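Local coordinates for hypothetical 30.2 KD protein c25g10.02 IN chromosome I (Schizosaccharomyces pombe, PDB 1KCF) that resolves Holliday junctions as a homodimeric mitochondrial endonuclease that cuts four-way DNA junctions at the point of strand exchange and probably helps maintain mitochondrial DNA, at residues R41-D46 against N103-K108; L47-F52 against I83-D88. All coordinates share one frame; numbering follows the deposited sequence.

Contact 1 (R41-D46 against N103-K108); sequences RVLGID and NTLHEK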
ATOM      1  N   ARG A  41       6.770   9.192  23.319  1.00 43.13           N
ATOM      2  CA  ARG A  41       6.908   9.491  21.899  1.00 43.37           C
ATOM      3  C   ARG A  41       5.973   8.608  21.068  1.00 42.69           C
ATOM      4  O   ARG A  41       6.398   7.877  20.176  1.00 42.46           O
ATOM      5  CB  ARG A  41       8.363   9.302  21.461  1.00 44.59           C
ATOM      6  CG  ARG A  41       9.366  10.098  22.296  1.00 47.34           C
ATOM      7  CD  ARG A  41      10.770  10.042  21.702  1.00 50.05           C
ATOM      8  NE  ARG A  41      10.914  10.917  20.539  1.00 54.81           N
ATOM      9  CZ  ARG A  41      10.986  12.244  20.606  1.00 56.49           C
ATOM     10  NH1 ARG A  41      10.930  12.857  21.781  1.00 58.84           N
ATOM     11  NH2 ARG A  41      11.110  12.964  19.500  1.00 56.65           N
ATOM     12  N   VAL A  42       4.690   8.685  21.391  1.00 41.09           N
ATOM     13  CA  VAL A  42       3.666   7.920  20.702  1.00 38.91           C
ATOM     14  C   VAL A  42       3.037   8.796  19.620  1.00 40.27           C
ATOM     15  O   VAL A  42       2.465   9.849  19.912  1.00 38.82           O
ATOM     16  CB  VAL A  42       2.575   7.468  21.688  1.00 38.22           C
ATOM     17  CG1 VAL A  42       1.512   6.662  20.961  1.00 36.31           C
ATOM     18  CG2 VAL A  42       3.206   6.639  22.809  1.00 36.33           C
ATOM     19  N   LEU A  43       3.159   8.367  18.369  1.00 39.65           N
ATOM     20  CA  LEU A  43       2.592   9.122  17.256  1.00 39.92           C
ATOM     21  C   LEU A  43       1.304   8.484  16.735  1.00 39.78           C
ATOM     22  O   LEU A  43       1.336   7.450  16.067  1.00 38.93           O
ATOM     23  CB  LEU A  43       3.606   9.231  16.113  1.00 38.43           C
ATOM     24  CG  LEU A  43       3.111  10.000  14.882  1.00 39.24           C
ATOM     25  CD1 LEU A  43       2.891  11.466  15.236  1.00 37.13           C
ATOM     26  CD2 LEU A  43       4.127   9.874  13.752  1.00 39.08           C
ATOM     27  N   GLY A  44       0.174   9.102  17.060  1.00 39.39           N
ATOM     28  CA  GLY A  44      -1.107   8.598  16.602  1.00 40.47           C
ATOM     29  C   GLY A  44      -1.458   9.230  15.270  1.00 41.68           C
ATOM     30  O   GLY A  44      -1.436  10.453  15.138  1.00 43.29           O
ATOM     31  N   ILE A  45      -1.784   8.403  14.281  1.00 43.57           N
ATOM     32  CA  ILE A  45      -2.119   8.905  12.955  1.00 44.90           C
ATOM     33  C   ILE A  45      -3.483   8.473  12.427  1.00 44.73           C
ATOM     34  O   ILE A  45      -3.838   7.294  12.453  1.00 43.95           O
ATOM     35  CB  ILE A  45      -1.059   8.482  11.926  1.00 47.08           C
ATOM     36  CG1 ILE A  45       0.285   9.116  12.276  1.00 46.10           C
ATOM     37  CG2 ILE A  45      -1.498   8.895  10.528  1.00 50.36           C
ATOM     38  CD1 ILE A  45       1.419   8.660  11.391  1.00 49.79           C
ATOM     39  N   ASP A  46      -4.240   9.454  11.953  1.00 44.70           N
ATOM     40  CA  ASP A  46      -5.557   9.224  11.374  1.00 45.34           C
ATOM     41  C   ASP A  46      -5.375   9.372   9.873  1.00 44.60           C
ATOM     42  O   ASP A  46      -5.293  10.494   9.368  1.00 44.09           O
ATOM     43  CB  ASP A  46      -6.545  10.275  11.865  1.00 48.97           C
ATOM     44  CG  ASP A  46      -7.603   9.695  12.760  1.00 49.80           C
ATOM     45  OD1 ASP A  46      -8.204   8.672  12.377  1.00 48.92           O
ATOM     46  OD2 ASP A  46      -7.836  10.268  13.844  1.00 58.07           O
ATOM     47  N   ASN A 103       9.139  10.102   5.600  1.00 44.57           N
ATOM     48  CA  ASN A 103      10.357  10.778   6.031  1.00 46.21           C
ATOM     49  C   ASN A 103      10.063  11.962   6.928  1.00 47.08           C
ATOM     50  O   ASN A 103      10.727  12.157   7.943  1.00 48.19           O
ATOM     51  CB  ASN A 103      11.170  11.287   4.834  1.00 46.73           C
ATOM     52  CG  ASN A 103      11.616  10.177   3.919  1.00 48.05           C
ATOM     53  OD1 ASN A 103      11.793   9.038   4.346  1.00 52.20           O
ATOM     54  ND2 ASN A 103      11.815  10.506   2.648  1.00 48.93           N
ATOM     55  N   THR A 104       9.071  12.760   6.550  1.00 48.83           N
ATOM     56  CA  THR A 104       8.728  13.942   7.325  1.00 49.14           C
ATOM     57  C   THR A 104       8.290  13.611   8.745  1.00 49.89           C
ATOM     58  O   THR A 104       8.620  14.340   9.678  1.00 51.41           O
ATOM     59  CB  THR A 104       7.626  14.763   6.633  1.00 49.79           C
ATOM     60  OG1 THR A 104       8.033  15.067   5.293  1.00 51.87           O
ATOM     61  CG2 THR A 104       7.387  16.068   7.378  1.00 51.49           C
ATOM     62  N   LEU A 105       7.549  12.520   8.916  1.00 49.46           N
ATOM     63  CA  LEU A 105       7.092  12.141  10.252  1.00 49.60           C
ATOM     64  C   LEU A 105       8.233  11.581  11.118  1.00 50.46           C
ATOM     65  O   LEU A 105       8.250  11.784  12.333  1.00 48.95           O
ATOM     66  CB  LEU A 105       5.953  11.113  10.157  1.00 47.46           C
ATOM     67  CG  LEU A 105       4.659  11.518   9.431  1.00 47.97           C
ATOM     68  CD1 LEU A 105       3.711  10.329   9.393  1.00 43.74           C
ATOM     69  CD2 LEU A 105       3.998  12.704  10.122  1.00 45.36           C
ATOM     70  N   HIS A 106       9.179  10.878  10.498  1.00 50.67           N
ATOM     71  CA  HIS A 106      10.306  10.303  11.235  1.00 52.60           C
ATOM     72  C   HIS A 106      11.326  11.354  11.652  1.00 52.87           C
ATOM     73  O   HIS A 106      11.849  11.317  12.765  1.00 52.16           O
ATOM     74  CB  HIS A 106      11.007   9.230  10.397  1.00 53.77           C
ATOM     75  CG  HIS A 106      10.329   7.895  10.437  1.00 56.74           C
ATOM     76  ND1 HIS A 106      10.317   7.103  11.564  1.00 56.56           N
ATOM     77  CD2 HIS A 106       9.612   7.231   9.501  1.00 55.76           C
ATOM     78  CE1 HIS A 106       9.619   6.007  11.321  1.00 57.56           C
ATOM     79  NE2 HIS A 106       9.179   6.061  10.075  1.00 57.66           N
ATOM     80  N   GLU A 107      11.594  12.292  10.753  1.00 53.15           N
ATOM     81  CA  GLU A 107      12.564  13.347  11.007  1.00 54.66           C
ATOM     82  C   GLU A 107      12.042  14.402  11.968  1.00 54.65           C
ATOM     83  O   GLU A 107      12.805  14.986  12.737  1.00 54.89           O
ATOM     84  CB  GLU A 107      12.965  14.006   9.687  1.00 54.28           C
ATOM     85  N   LYS A 108      10.739  14.639  11.923  1.00 54.93           N
ATOM     86  CA  LYS A 108      10.126  15.650  12.769  1.00 55.16           C
ATOM     87  C   LYS A 108       9.737  15.166  14.163  1.00 54.32           C
ATOM     88  O   LYS A 108       9.776  15.937  15.124  1.00 52.86           O
ATOM     89  CB  LYS A 108       8.894  16.222  12.060  1.00 57.81           C
ATOM     90  CG  LYS A 108       8.206  17.342  12.811  1.00 61.85           C
ATOM     91  CD  LYS A 108       7.145  18.016  11.955  1.00 65.47           C
ATOM     92  CE  LYS A 108       6.464  19.144  12.722  1.00 66.94           C
ATOM     93  NZ  LYS A 108       5.509  19.909  11.870  1.00 70.18           N
TER
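In the RNase H-like core of this RuvC-family resolvase, Leu43 and Ile45 of strand 42-47 pack against Leu105 of helix 91-109, on the face of the sheet that this helix covers. The helix is the helical part of a beta-alpha-beta crossover: it leads from strand 65-73 into strand 113-118, which lies parallel to strand 42-47 and directly beside it. The contact is buried and entirely apolar, with 117 Å² lost between the two segments. Leu105 makes both side-chain contacts for the helix segment. With CG anti to its carbonyl carbon (chi1 -61°), it extends one methyl, CD1, straight at the strand, while Ile45 comes from the other side with CG1 disposed in the same sense. The two side chains therefore meet tip to tip, Ile45 CD1 lying 3.5 Å from Leu105 CD1, closer than usual for two carbons and a sign of tight packing. Leu43, two residues earlier on the same face, comes in nearer the root of the leucine, and its CD2 is 4.2 Å from Leu105 CB. Alternation along the strand sends Val42 and Asp46 to the opposite face, where helix 224-253 packs. Asp46, of the magnesium site, lies there with its carboxylate close to the like-charged one of Asp230, on the other face of the strand from the Leu105 packing. At the start of the strand, Arg41 forms a G1 bulge with Val42 opposite Ala57, and its guanidinium reaches the C-terminal end of the helix, where NH2 and NE hydrogen-bond the carbonyls of Phe109 and Asn110. Within the apolar layer the strand neighbours also touch each other: Ile45 CD1 lies 3.8 Å from Leu43 CD2.

Contact 2 (L47-F52 against I83-D88); sequences LGIKNF and IQWTED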
ATOM      1  N   LEU A  47      -5.300   8.246   9.169  1.00 43.62           N
ATOM      2  CA  LEU A  47      -5.088   8.261   7.726  1.00 45.10           C
ATOM      3  C   LEU A  47      -6.160   8.967   6.909  1.00 44.91           C
ATOM      4  O   LEU A  47      -7.352   8.651   6.995  1.00 42.24           O
ATOM      5  CB  LEU A  47      -4.914   6.839   7.195  1.00 47.58           C
ATOM      6  CG  LEU A  47      -3.646   6.108   7.630  1.00 50.29           C
ATOM      7  CD1 LEU A  47      -3.705   4.669   7.145  1.00 50.38           C
ATOM      8  CD2 LEU A  47      -2.426   6.824   7.076  1.00 49.08           C
ATOM      9  N   GLY A  48      -5.697   9.920   6.109  1.00 43.02           N
ATOM     10  CA  GLY A  48      -6.556  10.696   5.238  1.00 42.23           C
ATOM     11  C   GLY A  48      -5.618  11.524   4.386  1.00 42.82           C
ATOM     12  O   GLY A  48      -4.451  11.685   4.740  1.00 43.74           O
ATOM     13  N   ILE A  49      -6.093  12.040   3.263  1.00 43.13           N
ATOM     14  CA  ILE A  49      -5.229  12.850   2.416  1.00 45.46           C
ATOM     15  C   ILE A  49      -5.524  14.331   2.621  1.00 46.09           C
ATOM     16  O   ILE A  49      -4.624  15.111   2.923  1.00 42.99           O
ATOM     17  CB  ILE A  49      -5.395  12.464   0.932  1.00 47.87           C
ATOM     18  CG1 ILE A  49      -4.967  11.005   0.742  1.00 49.65           C
ATOM     19  CG2 ILE A  49      -4.549  13.375   0.052  1.00 45.88           C
ATOM     20  CD1 ILE A  49      -5.160  10.471  -0.659  1.00 55.20           C
ATOM     21  N   LYS A  50      -6.787  14.717   2.488  1.00 47.50           N
ATOM     22  CA  LYS A  50      -7.141  16.115   2.668  1.00 49.41           C
ATOM     23  C   LYS A  50      -7.374  16.457   4.133  1.00 49.94           C
ATOM     24  O   LYS A  50      -7.505  17.629   4.491  1.00 51.30           O
ATOM     25  CB  LYS A  50      -8.364  16.466   1.812  1.00 53.75           C
ATOM     26  CG  LYS A  50      -8.078  16.341   0.314  1.00 56.36           C
ATOM     27  CD  LYS A  50      -9.212  16.863  -0.548  1.00 61.02           C
ATOM     28  CE  LYS A  50      -8.873  16.713  -2.031  1.00 65.18           C
ATOM     29  NZ  LYS A  50      -9.939  17.254  -2.924  1.00 68.46           N
ATOM     30  N   ASN A  51      -7.419  15.433   4.982  1.00 46.71           N
ATOM     31  CA  ASN A  51      -7.599  15.648   6.413  1.00 44.96           C
ATOM     32  C   ASN A  51      -6.739  14.686   7.229  1.00 43.95           C
ATOM     33  O   ASN A  51      -7.219  14.004   8.143  1.00 43.34           O
ATOM     34  CB  ASN A  51      -9.072  15.515   6.820  1.00 42.81           C
ATOM     35  CG  ASN A  51      -9.619  14.121   6.617  1.00 45.88           C
ATOM     36  OD1 ASN A  51     -10.679  13.785   7.142  1.00 48.06           O
ATOM     37  ND2 ASN A  51      -8.911  13.303   5.847  1.00 45.61           N
ATOM     38  N   PHE A  52      -5.461  14.629   6.876  1.00 42.64           N
ATOM     39  CA  PHE A  52      -4.504  13.785   7.576  1.00 41.00           C
ATOM     40  C   PHE A  52      -4.399  14.377   8.972  1.00 41.05           C
ATOM     41  O   PHE A  52      -4.188  15.577   9.127  1.00 41.37           O
ATOM     42  CB  PHE A  52      -3.142  13.850   6.876  1.00 41.40           C
ATOM     43  CG  PHE A  52      -2.073  13.016   7.533  1.00 41.62           C
ATOM     44  CD1 PHE A  52      -1.974  11.655   7.272  1.00 43.13           C
ATOM     45  CD2 PHE A  52      -1.159  13.598   8.402  1.00 40.90           C
ATOM     46  CE1 PHE A  52      -0.974  10.884   7.869  1.00 46.69           C
ATOM     47  CE2 PHE A  52      -0.159  12.840   9.005  1.00 42.68           C
ATOM     48  CZ  PHE A  52      -0.064  11.480   8.737  1.00 44.35           C
ATOM     49  N   ILE A  83       4.809  19.502   3.045  1.00 62.23           N
ATOM     50  CA  ILE A  83       4.742  18.490   2.002  1.00 61.68           C
ATOM     51  C   ILE A  83       4.176  19.089   0.721  1.00 62.33           C
ATOM     52  O   ILE A  83       3.028  19.532   0.676  1.00 62.24           O
ATOM     53  CB  ILE A  83       3.874  17.290   2.458  1.00 60.71           C
ATOM     54  CG1 ILE A  83       4.598  16.540   3.578  1.00 60.48           C
ATOM     55  CG2 ILE A  83       3.588  16.358   1.289  1.00 58.53           C
ATOM     56  CD1 ILE A  83       3.810  15.407   4.174  1.00 61.06           C
ATOM     57  N   GLN A  84       5.004  19.115  -0.316  1.00 63.15           N
ATOM     58  CA  GLN A  84       4.602  19.654  -1.605  1.00 61.64           C
ATOM     59  C   GLN A  84       4.209  18.481  -2.483  1.00 60.12           C
ATOM     60  O   GLN A  84       5.063  17.747  -2.972  1.00 60.92           O
ATOM     61  CB  GLN A  84       5.753  20.426  -2.231  1.00 61.51           C
ATOM     62  N   TRP A  85       2.908  18.306  -2.675  1.00 58.78           N
ATOM     63  CA  TRP A  85       2.405  17.205  -3.476  1.00 57.44           C
ATOM     64  C   TRP A  85       1.180  17.613  -4.281  1.00 60.23           C
ATOM     65  O   TRP A  85       0.229  18.175  -3.742  1.00 60.21           O
ATOM     66  CB  TRP A  85       2.047  16.035  -2.563  1.00 52.90           C
ATOM     67  CG  TRP A  85       1.552  14.829  -3.285  1.00 47.68           C
ATOM     68  CD1 TRP A  85       2.288  13.967  -4.040  1.00 45.28           C
ATOM     69  CD2 TRP A  85       0.210  14.330  -3.299  1.00 45.65           C
ATOM     70  NE1 TRP A  85       1.489  12.957  -4.522  1.00 44.88           N
ATOM     71  CE2 TRP A  85       0.207  13.157  -4.080  1.00 45.61           C
ATOM     72  CE3 TRP A  85      -0.992  14.761  -2.723  1.00 44.77           C
ATOM     73  CZ2 TRP A  85      -0.949  12.405  -4.301  1.00 46.30           C
ATOM     74  CZ3 TRP A  85      -2.145  14.014  -2.942  1.00 44.22           C
ATOM     75  CH2 TRP A  85      -2.113  12.849  -3.725  1.00 44.78           C
ATOM     76  N   THR A  86       1.213  17.321  -5.574  1.00 62.69           N
ATOM     77  CA  THR A  86       0.104  17.650  -6.454  1.00 66.06           C
ATOM     78  C   THR A  86      -0.880  16.489  -6.469  1.00 67.87           C
ATOM     79  O   THR A  86      -0.493  15.341  -6.694  1.00 69.10           O
ATOM     80  CB  THR A  86       0.600  17.927  -7.887  1.00 65.76           C
ATOM     81  OG1 THR A  86       1.477  19.061  -7.871  1.00 67.49           O
ATOM     82  CG2 THR A  86      -0.570  18.213  -8.813  1.00 65.22           C
ATOM     83  N   GLU A  87      -2.151  16.792  -6.226  1.00 68.81           N
ATOM     84  CA  GLU A  87      -3.184  15.767  -6.200  1.00 69.15           C
ATOM     85  C   GLU A  87      -3.110  14.887  -7.441  1.00 69.27           C
ATOM     86  O   GLU A  87      -3.225  15.367  -8.567  1.00 70.39           O
ATOM     87  CB  GLU A  87      -4.571  16.410  -6.093  1.00 70.05           C
ATOM     88  CG  GLU A  87      -5.640  15.475  -5.542  1.00 70.56           C
ATOM     89  CD  GLU A  87      -6.955  16.183  -5.260  1.00 71.51           C
ATOM     90  OE1 GLU A  87      -6.924  17.344  -4.797  1.00 72.85           O
ATOM     91  OE2 GLU A  87      -8.022  15.573  -5.483  1.00 71.16           O
ATOM     92  N   ASP A  88      -2.903  13.594  -7.218  1.00 68.38           N
ATOM     93  CA  ASP A  88      -2.811  12.606  -8.287  1.00 67.93           C
ATOM     94  C   ASP A  88      -2.796  11.257  -7.584  1.00 67.59           C
ATOM     95  O   ASP A  88      -1.844  10.931  -6.875  1.00 69.27           O
ATOM     96  CB  ASP A  88      -1.517  12.786  -9.081  1.00 68.30           C
ATOM     97  CG  ASP A  88      -1.437  11.860 -10.282  1.00 68.27           C
ATOM     98  OD1 ASP A  88      -2.014  10.753 -10.230  1.00 68.00           O
ATOM     99  OD2 ASP A  88      -0.783  12.231 -11.278  1.00 69.75           O
TER
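Lys50 and Glu87 form a salt bridge between the turn of the beta-hairpin built from strands 42-47 and 52-59 and the loop that leads into helix 91-109. Both side chains run extended beyond CG and cross at about a right angle. The ammonium does not choose one oxygen: Lys50 NZ stands 3.6 Å from Glu87 OE1 and equally far from its OE2, a long pairing with no hydrogen bond. The methylene before it is closer still, with Lys50 CE 3.4 Å from Glu87 OE1. Were Glu87 an alanine, the Lys50 ammonium would probably be left without this countercharge and its long chain would be freer to swing away from the loop. Beside the ionic pair lies an apolar one, in which Ile49 CG2 rests 3.9 Å from Trp85 CZ3. The isoleucine holds CG2 anti to its backbone N, and the indole has CG likewise anti to its own backbone N (chi1 -178°); the two side chains cross at about a right angle, and the methyl meets the six-membered ring obliquely, at CZ3. Behind these first-shell groups, Trp85 NE1 donates to the carbonyl of Ser93, which ties the indole to the beginning of helix 91-109. One face of that indole carries Glu87 CA, 3.8 Å above its plane toward the rim, so the chain folds back over the tryptophan before the glutamate sets out for the lysine. Ile49 is flanked by Phe89 and by Arg134 of helix 128-151, and its backbone pairs with Leu75. The turn itself is compact. A CB on Gly48 would run into Asn51 ND2, and the glycine carbonyl points at the edge of the Phe52 ring in its plane, with Gly48 O 3.5 Å from Phe52 CD1.

In the fold
The two contacts, centres about 15 Å apart, follow one another along one hairpin: 41-46 supplies its first strand and 47-52 its turn. Of their partners, 83-88 leads into helix 91-109 and 103-108 lies near its C-terminal end; with the order 41-46, 47-52, 83-88, 103-108, contact 2 is nested in the loop closed by contact 1. One layer of side chains joins them. Ile45 CG2 packs 3.4 Å from Phe52 CE1, and Leu105 CD1 lies 4.0 Å from Phe52 CZ. Together they hold helix and lead-in loop to the hairpin carrying Asp46 of the magnesium site. Contact 1 is buried, its centre about 11 Å from the chain's; contact 2, at about 18 Å, is partly buried.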